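Local coordinates for protein phycocyanobilin lyase subunit alpha (Nostoc sp. PCC 7120, PDB 5N3U) that probably serves, together with its partner CpcF, as the lyase required for chromophorylation of the phycocyanin alpha subunit CpcA, at residues A[76-81]-A[91-96]; A[24-29]-A[36-41]; A[133-138]-A[168-173]; A[123-128]-A[164-169]. One frame throughout, in Å; residues are numbered along the deposited sequence.

Contact 1 of 4, residues A[76-81]-A[91-96]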
loop_
_atom_site.group_PDB
_atom_site.type_symbol
_atom_site.label_atom_id
_atom_site.label_comp_id
_atom_site.label_asym_id
_atom_site.label_seq_id
_atom_site.Cartn_x
_atom_site.Cartn_y
_atom_site.Cartn_z
ATOM N N ASN A 76 18.988 -11.289 -4.400
ATOM C CA ASN A 76 18.269 -10.789 -3.271
ATOM C C ASN A 76 19.135 -10.553 -2.038
ATOM O O ASN A 76 18.943 -9.597 -1.335
ATOM C CB ASN A 76 17.154 -11.790 -2.868
ATOM C CG ASN A 76 15.864 -11.492 -3.574
ATOM O OD1 ASN A 76 15.830 -10.666 -4.546
ATOM N ND2 ASN A 76 14.807 -12.103 -3.104
ATOM N N ALA A 77 20.129 -11.387 -1.880
ATOM C CA ALA A 77 21.127 -11.197 -0.784
ATOM C C ALA A 77 21.951 -9.972 -0.990
ATOM O O ALA A 77 22.175 -9.191 -0.045
ATOM C CB ALA A 77 22.017 -12.433 -0.637
ATOM N N ALA A 78 22.451 -9.796 -2.194
ATOM C CA ALA A 78 23.153 -8.587 -2.526
ATOM C C ALA A 78 22.351 -7.307 -2.268
ATOM O O ALA A 78 22.853 -6.374 -1.693
ATOM C CB ALA A 78 23.652 -8.640 -3.949
ATOM N N ARG A 79 21.099 -7.300 -2.674
ATOM C CA ARG A 79 20.200 -6.138 -2.507
ATOM C C ARG A 79 19.959 -5.898 -1.028
ATOM O O ARG A 79 20.078 -4.785 -0.537
ATOM C CB ARG A 79 18.847 -6.397 -3.141
ATOM C CG ARG A 79 18.776 -6.529 -4.621
ATOM C CD ARG A 79 17.379 -6.958 -5.231
ATOM N NE ARG A 79 17.532 -7.178 -6.695
ATOM C CZ ARG A 79 17.125 -8.222 -7.411
ATOM N NH1 ARG A 79 16.448 -9.243 -6.872
ATOM N NH2 ARG A 79 17.338 -8.223 -8.728
ATOM N N ALA A 80 19.697 -6.962 -0.277
ATOM C CA ALA A 80 19.491 -6.845 1.157
ATOM C C ALA A 80 20.689 -6.227 1.891
ATOM O O ALA A 80 20.494 -5.302 2.748
ATOM C CB ALA A 80 19.170 -8.214 1.752
ATOM N N LEU A 81 21.901 -6.629 1.524
ATOM C CA LEU A 81 23.120 -6.177 2.230
ATOM C C LEU A 81 23.332 -4.711 2.127
ATOM O O LEU A 81 23.834 -4.058 3.069
ATOM C CB LEU A 81 24.337 -6.913 1.766
ATOM C CG LEU A 81 24.339 -8.339 2.227
ATOM C CD1 LEU A 81 25.357 -9.112 1.495
ATOM C CD2 LEU A 81 24.684 -8.322 3.699
ATOM N N PRO A 91 33.654 -6.768 0.757
ATOM C CA PRO A 91 34.416 -7.654 -0.072
ATOM C C PRO A 91 33.588 -8.680 -0.875
ATOM O O PRO A 91 33.872 -8.896 -2.069
ATOM C CB PRO A 91 35.379 -8.320 0.929
ATOM C CG PRO A 91 35.526 -7.307 1.969
ATOM C CD PRO A 91 34.181 -6.709 2.119
ATOM N N GLY A 92 32.602 -9.266 -0.247
ATOM C CA GLY A 92 31.706 -10.174 -0.945
ATOM C C GLY A 92 30.924 -9.488 -2.050
ATOM O O GLY A 92 30.730 -10.049 -3.127
ATOM N N LEU A 93 30.491 -8.248 -1.796
ATOM C CA LEU A 93 29.797 -7.476 -2.824
ATOM C C LEU A 93 30.718 -7.157 -3.960
ATOM O O LEU A 93 30.341 -7.244 -5.138
ATOM C CB LEU A 93 29.135 -6.199 -2.260
ATOM C CG LEU A 93 27.986 -6.457 -1.346
ATOM C CD1 LEU A 93 27.674 -5.197 -0.562
ATOM C CD2 LEU A 93 26.765 -7.093 -2.088
ATOM N N ILE A 94 31.964 -6.816 -3.644
ATOM C CA ILE A 94 32.990 -6.623 -4.643
ATOM C C ILE A 94 33.189 -7.823 -5.548
ATOM O O ILE A 94 33.252 -7.736 -6.819
ATOM C CB ILE A 94 34.288 -6.152 -3.991
ATOM C CG1 ILE A 94 34.119 -4.723 -3.561
ATOM C CG2 ILE A 94 35.443 -6.209 -5.017
ATOM C CD1 ILE A 94 35.244 -4.252 -2.677
ATOM N N ASN A 95 33.204 -8.989 -4.940
ATOM C CA ASN A 95 33.284 -10.200 -5.726
ATOM C C ASN A 95 32.125 -10.389 -6.695
ATOM O O ASN A 95 32.272 -10.885 -7.789
ATOM C CB ASN A 95 33.224 -11.423 -4.792
ATOM C CG ASN A 95 34.512 -11.687 -4.065
ATOM O OD1 ASN A 95 35.562 -11.166 -4.419
ATOM N ND2 ASN A 95 34.431 -12.508 -3.029
ATOM N N CYS A 96 30.948 -9.983 -6.262
ATOM C CA CYS A 96 29.737 -10.096 -7.074
ATOM C C CYS A 96 29.788 -9.210 -8.347
ATOM O O CYS A 96 29.060 -9.450 -9.306
ATOM C CB CYS A 96 28.547 -9.631 -6.248
ATOM S SG CYS A 96 28.022 -10.893 -5.051
#
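Leu93 lays one methyl, CD2, against the backbone and side chain of Ala78, reaching Ala78 CA and Ala78 CB alike at 3.9 Å. Its CG stands anti to the carbonyl carbon (chi1 -68°), which directs the isobutyl group toward helix 72-83. The same CD2 also meets Leu81 CD1 at 4.3 Å, one turn further along helix 72-83, and the single methyl therefore rests between an alanine and a leucine of the facing helix. With only a methyl at Ala78, the backbones come to 6.7 Å between Ala78 CA and Leu93 CA. This is helix-to-helix packing of the kind that builds HEAT repeats, and the segments lie within such a repeat region, in the buried interior of the chain. Helix 102-115 closes over Ala78 and Leu93 through Ala107 and Leu115, and Ser111 OG is hydrogen-bonded to Ala78 O. Leu81 also packs on Leu55 of helix 49-58. Within 76-81, Arg79 NH1 donates to Asn76 OD1 at 2.8 Å. The bond is bent at the hydrogen (134°), although the oxygen lies close to the guanidinium plane; Asn76 ND2 is engaged by Tyr35 O.

Contact 2 of 4, residues A[24-29]-A[36-41]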
loop_
_atom_site.group_PDB
_atom_site.type_symbol
_atom_site.label_atom_id
_atom_site.label_comp_id
_atom_site.label_asym_id
_atom_site.label_seq_id
_atom_site.Cartn_x
_atom_site.Cartn_y
_atom_site.Cartn_z
ATOM N N ALA A 24 17.312 -18.371 9.804
ATOM C CA ALA A 24 17.302 -19.850 9.569
ATOM C C ALA A 24 16.834 -20.284 8.186
ATOM O O ALA A 24 17.413 -21.168 7.492
ATOM C CB ALA A 24 16.428 -20.505 10.619
ATOM N N ASN A 25 15.743 -19.664 7.767
ATOM C CA ASN A 25 15.188 -19.955 6.471
ATOM C C ASN A 25 16.156 -19.705 5.316
ATOM O O ASN A 25 15.973 -20.274 4.252
ATOM C CB ASN A 25 13.901 -19.152 6.266
ATOM C CG ASN A 25 12.700 -19.689 7.083
ATOM O OD1 ASN A 25 12.687 -20.822 7.526
ATOM N ND2 ASN A 25 11.704 -18.885 7.227
ATOM N N LEU A 26 17.211 -18.922 5.505
ATOM C CA LEU A 26 18.268 -18.852 4.427
ATOM C C LEU A 26 18.896 -20.184 4.030
ATOM O O LEU A 26 19.376 -20.318 2.898
ATOM C CB LEU A 26 19.362 -17.839 4.763
ATOM C CG LEU A 26 18.838 -16.393 4.687
ATOM C CD1 LEU A 26 19.858 -15.418 5.218
ATOM C CD2 LEU A 26 18.594 -16.044 3.223
ATOM N N GLN A 27 18.790 -21.174 4.920
ATOM C CA GLN A 27 19.353 -22.519 4.692
ATOM C C GLN A 27 18.270 -23.583 4.575
ATOM O O GLN A 27 18.545 -24.766 4.685
ATOM C CB GLN A 27 20.311 -22.929 5.829
ATOM C CG GLN A 27 21.723 -22.374 5.758
ATOM C CD GLN A 27 22.430 -22.590 4.431
ATOM O OE1 GLN A 27 22.419 -23.682 3.860
ATOM N NE2 GLN A 27 23.069 -21.555 3.948
ATOM N N SER A 28 17.038 -23.183 4.303
ATOM C CA SER A 28 15.950 -24.133 4.054
ATOM C C SER A 28 16.168 -24.892 2.732
ATOM O O SER A 28 16.788 -24.406 1.792
ATOM C CB SER A 28 14.639 -23.337 3.981
ATOM O OG SER A 28 13.522 -24.034 3.375
ATOM N N SER A 29 15.586 -26.073 2.630
ATOM C CA SER A 29 15.582 -26.845 1.379
ATOM C C SER A 29 14.594 -26.242 0.384
ATOM O O SER A 29 14.645 -26.570 -0.791
ATOM C CB SER A 29 15.194 -28.322 1.655
ATOM O OG SER A 29 14.121 -28.376 2.601
ATOM N N TYR A 36 12.612 -15.473 -0.257
ATOM C CA TYR A 36 11.723 -14.607 0.448
ATOM C C TYR A 36 12.406 -14.086 1.687
ATOM O O TYR A 36 12.389 -12.893 1.999
ATOM C CB TYR A 36 10.416 -15.356 0.765
ATOM C CG TYR A 36 9.455 -14.435 1.453
ATOM C CD1 TYR A 36 9.482 -14.303 2.802
ATOM C CD2 TYR A 36 8.556 -13.668 0.719
ATOM C CE1 TYR A 36 8.666 -13.462 3.457
ATOM C CE2 TYR A 36 7.690 -12.795 1.349
ATOM C CZ TYR A 36 7.755 -12.723 2.730
ATOM O OH TYR A 36 6.971 -11.903 3.388
ATOM N N ALA A 37 13.102 -14.964 2.378
ATOM C CA ALA A 37 13.747 -14.550 3.616
ATOM C C ALA A 37 14.827 -13.517 3.425
ATOM O O ALA A 37 14.944 -12.608 4.187
ATOM C CB ALA A 37 14.322 -15.785 4.319
ATOM N N ALA A 38 15.660 -13.668 2.434
ATOM C CA ALA A 38 16.601 -12.636 2.053
ATOM C C ALA A 38 15.951 -11.313 1.713
ATOM O O ALA A 38 16.418 -10.287 2.234
ATOM C CB ALA A 38 17.429 -13.074 0.871
ATOM N N TRP A 39 14.849 -11.291 0.926
ATOM C CA TRP A 39 14.104 -10.040 0.757
ATOM C C TRP A 39 13.599 -9.477 2.078
ATOM O O TRP A 39 13.732 -8.302 2.367
ATOM C CB TRP A 39 12.897 -10.304 -0.244
ATOM C CG TRP A 39 11.979 -9.172 -0.313
ATOM C CD1 TRP A 39 12.061 -8.113 -1.140
ATOM C CD2 TRP A 39 10.823 -8.980 0.454
ATOM N NE1 TRP A 39 11.108 -7.231 -0.857
ATOM C CE2 TRP A 39 10.307 -7.717 0.101
ATOM C CE3 TRP A 39 10.208 -9.715 1.451
ATOM C CZ2 TRP A 39 9.153 -7.186 0.661
ATOM C CZ3 TRP A 39 9.040 -9.186 2.037
ATOM C CH2 TRP A 39 8.545 -7.916 1.647
ATOM N N TRP A 40 13.034 -10.349 2.942
ATOM C CA TRP A 40 12.484 -9.899 4.196
ATOM C C TRP A 40 13.520 -9.233 5.086
ATOM O O TRP A 40 13.256 -8.200 5.740
ATOM C CB TRP A 40 11.827 -11.058 4.902
ATOM C CG TRP A 40 10.992 -10.745 6.081
ATOM C CD1 TRP A 40 9.640 -10.613 6.146
ATOM C CD2 TRP A 40 11.456 -10.670 7.436
ATOM N NE1 TRP A 40 9.229 -10.373 7.457
ATOM C CE2 TRP A 40 10.339 -10.383 8.257
ATOM C CE3 TRP A 40 12.712 -10.752 8.019
ATOM C CZ2 TRP A 40 10.445 -10.228 9.649
ATOM C CZ3 TRP A 40 12.822 -10.567 9.427
ATOM C CH2 TRP A 40 11.679 -10.326 10.211
ATOM N N LEU A 41 14.698 -9.806 5.129
ATOM C CA LEU A 41 15.762 -9.248 6.004
ATOM C C LEU A 41 16.151 -7.839 5.579
ATOM O O LEU A 41 16.363 -7.005 6.407
ATOM C CB LEU A 41 16.962 -10.164 5.978
ATOM C CG LEU A 41 16.814 -11.507 6.718
ATOM C CD1 LEU A 41 17.938 -12.438 6.391
ATOM C CD2 LEU A 41 16.725 -11.234 8.195
#
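Ala37 turns its methyl toward Asn25, on helix 19-25, where Ala37 CB touches Asn25 CB at 3.9 Å. It is the aliphatic root of the asparagine, not its amide, that makes this contact, and the two CA atoms, Asn25 CA and Ala37 CA, are 6.3 Å apart. Ala37 CB also borders Leu26 CD2, more loosely, at 4.4 Å. At the next position, Ala38 receives the same leucine methyl: Leu26 CD2 lies 4.0 Å from Ala38 CB and about as near Ala38 N. With CG anti to the carbonyl carbon (chi1 -70°), Leu26 carries both its methyls to helix 31-43, although its CB does not point straight at it. The paired segments bring the short helix 19-25 and the type I turn of Asn25 to Ser28 back against the helix that follows, a helical hairpin at the N-terminal end of the HEAT-like array. Helix 49-58 adds Ala54 and Leu55 against Leu26, and Leu55 also packs on Ala38. Further along, Trp39 and Trp40 turn elsewhere: Trp39 packs on Thr104 of the neighbouring beta subunit, and Trp40 stacks with Tyr44. Leu41 then returns to the interface, one turn after Ala37. Its CD1 meets Leu26 CD1 tip to tip at 3.7 Å, and the two methyls of Leu26 are thereby divided between successive turns of helix 31-43, CD2 on the alanines and CD1 on the leucine. Ala22 of helix 19-25 lies against Leu41 as well.

Contact 3 of 4, residues A[133-138]-A[168-173]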
loop_
_atom_site.group_PDB
_atom_site.type_symbol
_atom_site.label_atom_id
_atom_site.label_comp_id
_atom_site.label_asym_id
_atom_site.label_seq_id
_atom_site.Cartn_x
_atom_site.Cartn_y
_atom_site.Cartn_z
ATOM N N ALA A 133 31.729 3.557 -25.968
ATOM C CA ALA A 133 31.637 2.784 -27.219
ATOM C C ALA A 133 31.250 1.357 -26.938
ATOM O O ALA A 133 30.543 0.794 -27.708
ATOM C CB ALA A 133 32.976 2.796 -27.961
ATOM N N GLN A 134 31.698 0.784 -25.826
ATOM C CA GLN A 134 31.379 -0.627 -25.513
ATOM C C GLN A 134 30.138 -0.781 -24.692
ATOM O O GLN A 134 29.773 -1.901 -24.380
ATOM C CB GLN A 134 32.553 -1.276 -24.818
ATOM C CG GLN A 134 33.787 -1.187 -25.753
ATOM C CD GLN A 134 34.755 -2.347 -25.669
ATOM O OE1 GLN A 134 34.605 -3.285 -24.867
ATOM N NE2 GLN A 134 35.777 -2.264 -26.476
ATOM N N ALA A 135 29.460 0.332 -24.366
ATOM C CA ALA A 135 28.334 0.326 -23.443
ATOM C C ALA A 135 27.045 0.093 -24.197
ATOM O O ALA A 135 26.122 0.921 -24.180
ATOM C CB ALA A 135 28.305 1.599 -22.625
ATOM N N VAL A 136 26.953 -1.107 -24.814
ATOM C CA VAL A 136 25.890 -1.434 -25.738
ATOM C C VAL A 136 24.895 -2.389 -25.099
ATOM O O VAL A 136 25.044 -2.860 -23.916
ATOM C CB VAL A 136 26.449 -2.076 -27.083
ATOM C CG1 VAL A 136 27.417 -1.143 -27.807
ATOM C CG2 VAL A 136 27.144 -3.398 -26.854
ATOM N N GLN A 137 23.843 -2.654 -25.855
ATOM C CA GLN A 137 22.822 -3.578 -25.439
ATOM C C GLN A 137 22.919 -4.818 -26.305
ATOM O O GLN A 137 22.845 -4.688 -27.541
ATOM C CB GLN A 137 21.510 -2.911 -25.691
ATOM C CG GLN A 137 20.331 -3.782 -25.331
ATOM C CD GLN A 137 19.132 -2.993 -24.959
ATOM O OE1 GLN A 137 19.187 -1.794 -24.780
ATOM N NE2 GLN A 137 18.046 -3.678 -24.763
ATOM N N VAL A 138 23.040 -5.994 -25.699
ATOM C CA VAL A 138 23.030 -7.289 -26.494
ATOM C C VAL A 138 21.618 -7.668 -26.902
ATOM O O VAL A 138 20.667 -7.456 -26.151
ATOM C CB VAL A 138 23.589 -8.443 -25.662
ATOM C CG1 VAL A 138 23.337 -9.820 -26.273
ATOM C CG2 VAL A 138 25.075 -8.232 -25.478
ATOM N N GLN A 168 33.116 10.961 -17.311
ATOM C CA GLN A 168 32.663 12.109 -18.093
ATOM C C GLN A 168 32.083 11.814 -19.474
ATOM O O GLN A 168 31.040 12.291 -19.779
ATOM C CB GLN A 168 33.822 13.095 -18.232
ATOM C CG GLN A 168 33.387 14.388 -18.890
ATOM C CD GLN A 168 34.371 15.567 -18.588
ATOM O OE1 GLN A 168 35.370 15.402 -17.879
ATOM N NE2 GLN A 168 34.017 16.756 -19.032
ATOM N N PRO A 169 32.679 10.860 -20.248
ATOM C CA PRO A 169 32.108 10.459 -21.514
ATOM C C PRO A 169 30.674 9.910 -21.468
ATOM O O PRO A 169 29.855 10.046 -22.408
ATOM C CB PRO A 169 33.102 9.410 -21.974
ATOM C CG PRO A 169 34.350 9.813 -21.377
ATOM C CD PRO A 169 33.948 10.230 -20.011
ATOM N N PHE A 170 30.293 9.300 -20.335
ATOM C CA PHE A 170 28.938 8.777 -20.200
ATOM C C PHE A 170 27.897 9.830 -20.146
ATOM O O PHE A 170 26.695 9.540 -20.296
ATOM C CB PHE A 170 28.822 7.813 -18.985
ATOM C CG PHE A 170 29.521 6.472 -19.229
ATOM C CD1 PHE A 170 30.873 6.363 -19.092
ATOM C CD2 PHE A 170 28.809 5.396 -19.720
ATOM C CE1 PHE A 170 31.521 5.159 -19.350
ATOM C CE2 PHE A 170 29.440 4.168 -19.984
ATOM C CZ PHE A 170 30.776 4.056 -19.780
ATOM N N LEU A 171 28.293 11.105 -20.004
ATOM C CA LEU A 171 27.254 12.107 -20.150
ATOM C C LEU A 171 26.615 12.110 -21.542
ATOM O O LEU A 171 25.533 12.710 -21.684
ATOM C CB LEU A 171 27.800 13.517 -19.865
ATOM C CG LEU A 171 28.245 13.825 -18.447
ATOM C CD1 LEU A 171 29.280 14.964 -18.425
ATOM C CD2 LEU A 171 27.038 14.168 -17.537
ATOM N N GLU A 172 27.312 11.563 -22.558
ATOM C CA GLU A 172 26.785 11.424 -23.959
ATOM C C GLU A 172 26.334 10.026 -24.315
ATOM O O GLU A 172 26.047 9.726 -25.455
ATOM C CB GLU A 172 27.852 11.971 -24.999
ATOM C CG GLU A 172 28.154 13.431 -24.624
ATOM C CD GLU A 172 29.013 14.222 -25.629
ATOM O OE1 GLU A 172 29.784 13.550 -26.358
ATOM O OE2 GLU A 172 28.956 15.506 -25.651
ATOM N N HIS A 173 26.186 9.167 -23.305
ATOM C CA HIS A 173 25.622 7.847 -23.588
ATOM C C HIS A 173 24.215 8.015 -24.176
ATOM O O HIS A 173 23.464 8.892 -23.770
ATOM C CB HIS A 173 25.579 7.006 -22.284
ATOM C CG HIS A 173 25.347 5.554 -22.545
ATOM N ND1 HIS A 173 24.104 5.059 -22.793
ATOM C CD2 HIS A 173 26.188 4.522 -22.642
ATOM C CE1 HIS A 173 24.179 3.763 -23.065
ATOM N NE2 HIS A 173 25.443 3.425 -22.966
#
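Two loops of the HEAT-repeat array, 133-138 after helix 121-126 and 168-173 before helix 176-190, are tied together by an imidazole-to-carbonyl hydrogen bond. His173 NE2 donates to Ala135 O at 2.9 Å, with an N-H...O angle of 153°. The donor lies in the carbonyl plane, on a lone pair of the oxygen, which itself sits slightly tilted from the imidazole plane. The ring is put there by a first torsion that sets CG opposite the backbone nitrogen (chi1 -165°), while its other nitrogen, ND1, is hydrogen-bonded to Val175 N. Both ring nitrogens are thus engaged, and the two bonds together limit rotation of the imidazole. Ala135 also offers its methyl to the ring edge, Ala135 CB lying 3.4 Å from His173 NE2. On the phenylalanine, the same methyl approaches Phe170 CE2 at 3.9 Å, obliquely to the ring. Phe170 in turn packs on Val178 and Ala182 of helix 176-190 and meets the ring of Tyr148, which also touches Ala135. Putting a leucine in place of His173 would probably leave Ala135 O without its donor and Val175 N without its acceptor, letting the 133-138 loop shift more freely. The accepting oxygen belongs to Ala135, the centre of an inverse gamma turn, and the arrangement is a side-chain-to-backbone hydrogen bond linking two inter-helix loops of an alpha-helical HEAT-repeat fold.

Contact 4 of 4, residues A[123-128]-A[164-169]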
loop_
_atom_site.group_PDB
_atom_site.type_symbol
_atom_site.label_atom_id
_atom_site.label_comp_id
_atom_site.label_asym_id
_atom_site.label_seq_id
_atom_site.Cartn_x
_atom_site.Cartn_y
_atom_site.Cartn_z
ATOM N N ALA A 123 37.104 -2.288 -8.663
ATOM C CA ALA A 123 36.243 -3.247 -9.288
ATOM C C ALA A 123 35.110 -2.547 -10.076
ATOM O O ALA A 123 34.721 -3.002 -11.159
ATOM C CB ALA A 123 35.672 -4.173 -8.284
ATOM N N LEU A 124 34.609 -1.446 -9.540
ATOM C CA LEU A 124 33.626 -0.603 -10.267
ATOM C C LEU A 124 34.228 -0.046 -11.497
ATOM O O LEU A 124 33.592 -0.065 -12.536
ATOM C CB LEU A 124 33.097 0.500 -9.404
ATOM C CG LEU A 124 32.253 -0.053 -8.239
ATOM C CD1 LEU A 124 32.070 0.987 -7.148
ATOM C CD2 LEU A 124 30.913 -0.547 -8.735
ATOM N N ILE A 125 35.467 0.429 -11.392
ATOM C CA ILE A 125 36.172 0.984 -12.580
ATOM C C ILE A 125 36.359 0.002 -13.722
ATOM O O ILE A 125 36.141 0.298 -14.883
ATOM C CB ILE A 125 37.477 1.622 -12.154
ATOM C CG1 ILE A 125 37.156 2.964 -11.470
ATOM C CG2 ILE A 125 38.416 1.904 -13.333
ATOM C CD1 ILE A 125 38.380 3.600 -10.805
ATOM N N LYS A 126 36.614 -1.227 -13.373
ATOM C CA LYS A 126 36.761 -2.270 -14.364
ATOM C C LYS A 126 35.481 -2.482 -15.162
ATOM O O LYS A 126 35.516 -2.775 -16.363
ATOM C CB LYS A 126 37.182 -3.525 -13.584
ATOM C CG LYS A 126 37.189 -4.807 -14.363
ATOM C CD LYS A 126 38.497 -5.566 -14.155
ATOM C CE LYS A 126 38.770 -5.833 -12.707
ATOM N NZ LYS A 126 39.280 -7.241 -12.566
ATOM N N LEU A 127 34.309 -2.296 -14.567
ATOM C CA LEU A 127 33.076 -2.469 -15.337
ATOM C C LEU A 127 32.829 -1.350 -16.338
ATOM O O LEU A 127 31.983 -1.463 -17.198
ATOM C CB LEU A 127 31.898 -2.641 -14.385
ATOM C CG LEU A 127 31.888 -3.831 -13.461
ATOM C CD1 LEU A 127 30.610 -3.902 -12.695
ATOM C CD2 LEU A 127 32.024 -5.145 -14.206
ATOM N N LEU A 128 33.600 -0.292 -16.275
ATOM C CA LEU A 128 33.549 0.711 -17.318
ATOM C C LEU A 128 34.590 0.469 -18.450
ATOM O O LEU A 128 34.800 1.333 -19.286
ATOM C CB LEU A 128 33.771 2.094 -16.716
ATOM C CG LEU A 128 32.837 2.589 -15.592
ATOM C CD1 LEU A 128 33.122 4.060 -15.222
ATOM C CD2 LEU A 128 31.425 2.520 -16.069
ATOM N N ILE A 164 36.935 10.172 -12.805
ATOM C CA ILE A 164 36.316 11.255 -13.573
ATOM C C ILE A 164 36.457 11.149 -15.068
ATOM O O ILE A 164 35.481 11.251 -15.751
ATOM C CB ILE A 164 36.801 12.652 -13.090
ATOM C CG1 ILE A 164 36.141 12.954 -11.746
ATOM C CG2 ILE A 164 36.470 13.753 -14.117
ATOM C CD1 ILE A 164 36.811 14.077 -10.926
ATOM N N PRO A 165 37.670 10.960 -15.610
ATOM C CA PRO A 165 37.815 10.940 -17.081
ATOM C C PRO A 165 37.117 9.720 -17.711
ATOM O O PRO A 165 36.761 9.756 -18.871
ATOM C CB PRO A 165 39.303 10.755 -17.297
ATOM C CG PRO A 165 39.965 10.910 -16.011
ATOM C CD PRO A 165 38.951 10.826 -14.909
ATOM N N LEU A 166 36.888 8.642 -16.919
ATOM C CA LEU A 166 36.139 7.494 -17.405
ATOM C C LEU A 166 34.634 7.717 -17.332
ATOM O O LEU A 166 33.892 7.240 -18.159
ATOM C CB LEU A 166 36.493 6.277 -16.613
ATOM C CG LEU A 166 37.962 5.942 -16.445
ATOM C CD1 LEU A 166 38.042 4.686 -15.570
ATOM C CD2 LEU A 166 38.662 5.690 -17.763
ATOM N N ILE A 167 34.217 8.536 -16.383
ATOM C CA ILE A 167 32.858 8.844 -16.158
ATOM C C ILE A 167 32.339 9.900 -17.103
ATOM O O ILE A 167 31.238 9.752 -17.667
ATOM C CB ILE A 167 32.640 9.296 -14.696
ATOM C CG1 ILE A 167 32.886 8.137 -13.757
ATOM C CG2 ILE A 167 31.234 9.848 -14.521
ATOM C CD1 ILE A 167 32.958 8.559 -12.329
ATOM N N GLN A 168 33.116 10.961 -17.311
ATOM C CA GLN A 168 32.663 12.109 -18.093
ATOM C C GLN A 168 32.083 11.814 -19.474
ATOM O O GLN A 168 31.040 12.291 -19.779
ATOM C CB GLN A 168 33.822 13.095 -18.232
ATOM C CG GLN A 168 33.387 14.388 -18.890
ATOM C CD GLN A 168 34.371 15.567 -18.588
ATOM O OE1 GLN A 168 35.370 15.402 -17.879
ATOM N NE2 GLN A 168 34.017 16.756 -19.032
ATOM N N PRO A 169 32.679 10.860 -20.248
ATOM C CA PRO A 169 32.108 10.459 -21.514
ATOM C C PRO A 169 30.674 9.910 -21.468
ATOM O O PRO A 169 29.855 10.046 -22.408
ATOM C CB PRO A 169 33.102 9.410 -21.974
ATOM C CG PRO A 169 34.350 9.813 -21.377
ATOM C CD PRO A 169 33.948 10.230 -20.011
#
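Branched aliphatic side chains alone make this contact, and its closest pair is Ile125 with Leu166. Ile125 CG2, the methyl set opposite the backbone nitrogen, meets Leu166 CD1 at 3.6 Å; the side chains cross at about a right angle, and CG2 to CD1 is their nearest approach. On Leu166, CG lies opposite the carbonyl carbon (chi1 -51°), and the group extends toward helix 121-126 from a solvent-exposed residue. The looser packing centres on one methyl of Leu128. Leu128 CD1 lies 4.3 Å from Leu166 CB, at the root of that side chain, and is equally far from Ile167 CG1; it thus rests between consecutive residues of the short helix 164-167. The backbones come nearest at this point, 7.3 Å between Leu128 CA and Leu166 CA. The contact joins 123-128, on helix 121-126, to 164-169, on helix 164-167, and so links one HEAT-repeat region to the next, through segments with 35 residues between them, among them helix 148-157. That helix packs against 123-128, with Tyr148 against Leu128, Val151 against Leu127, and Ala154 and Leu155 against Leu124. The other segment is backed by helix 176-190, where Ile167 packs on Met186 and Leu189 and Ile164 also reaches Leu189. As for backbone bonds, Gln168 N is hydrogen-bonded to Ile164 O at 2.8 Å, and Leu128 N to Ile125 O at 3.0 Å.

How the contacts relate
The contacts follow the order of the chain along the helical array, from contact 2 at the N-terminal end through contact 1 to contacts 3 and 4. Contacts 1 and 2, with centres 15 Å apart, are in direct touch: Ala80 CB packs on Ala38 O at 3.5 Å, and Asn76 CB on Ala38 CB at 4.0 Å. Contact 1 also reaches contact 4 through Ile94 CG2 and Ala123 CB, 3.9 Å apart. Contacts 3 and 4 share Gln168 and Pro169, and Phe170 CZ meets Leu128 CD2 at 4.1 Å. Contacts 2 and 3 lie on opposite sides of the chain's centre, with centres 37 Å apart. Contact 2 borders the beta subunit through Tyr36 and Trp39.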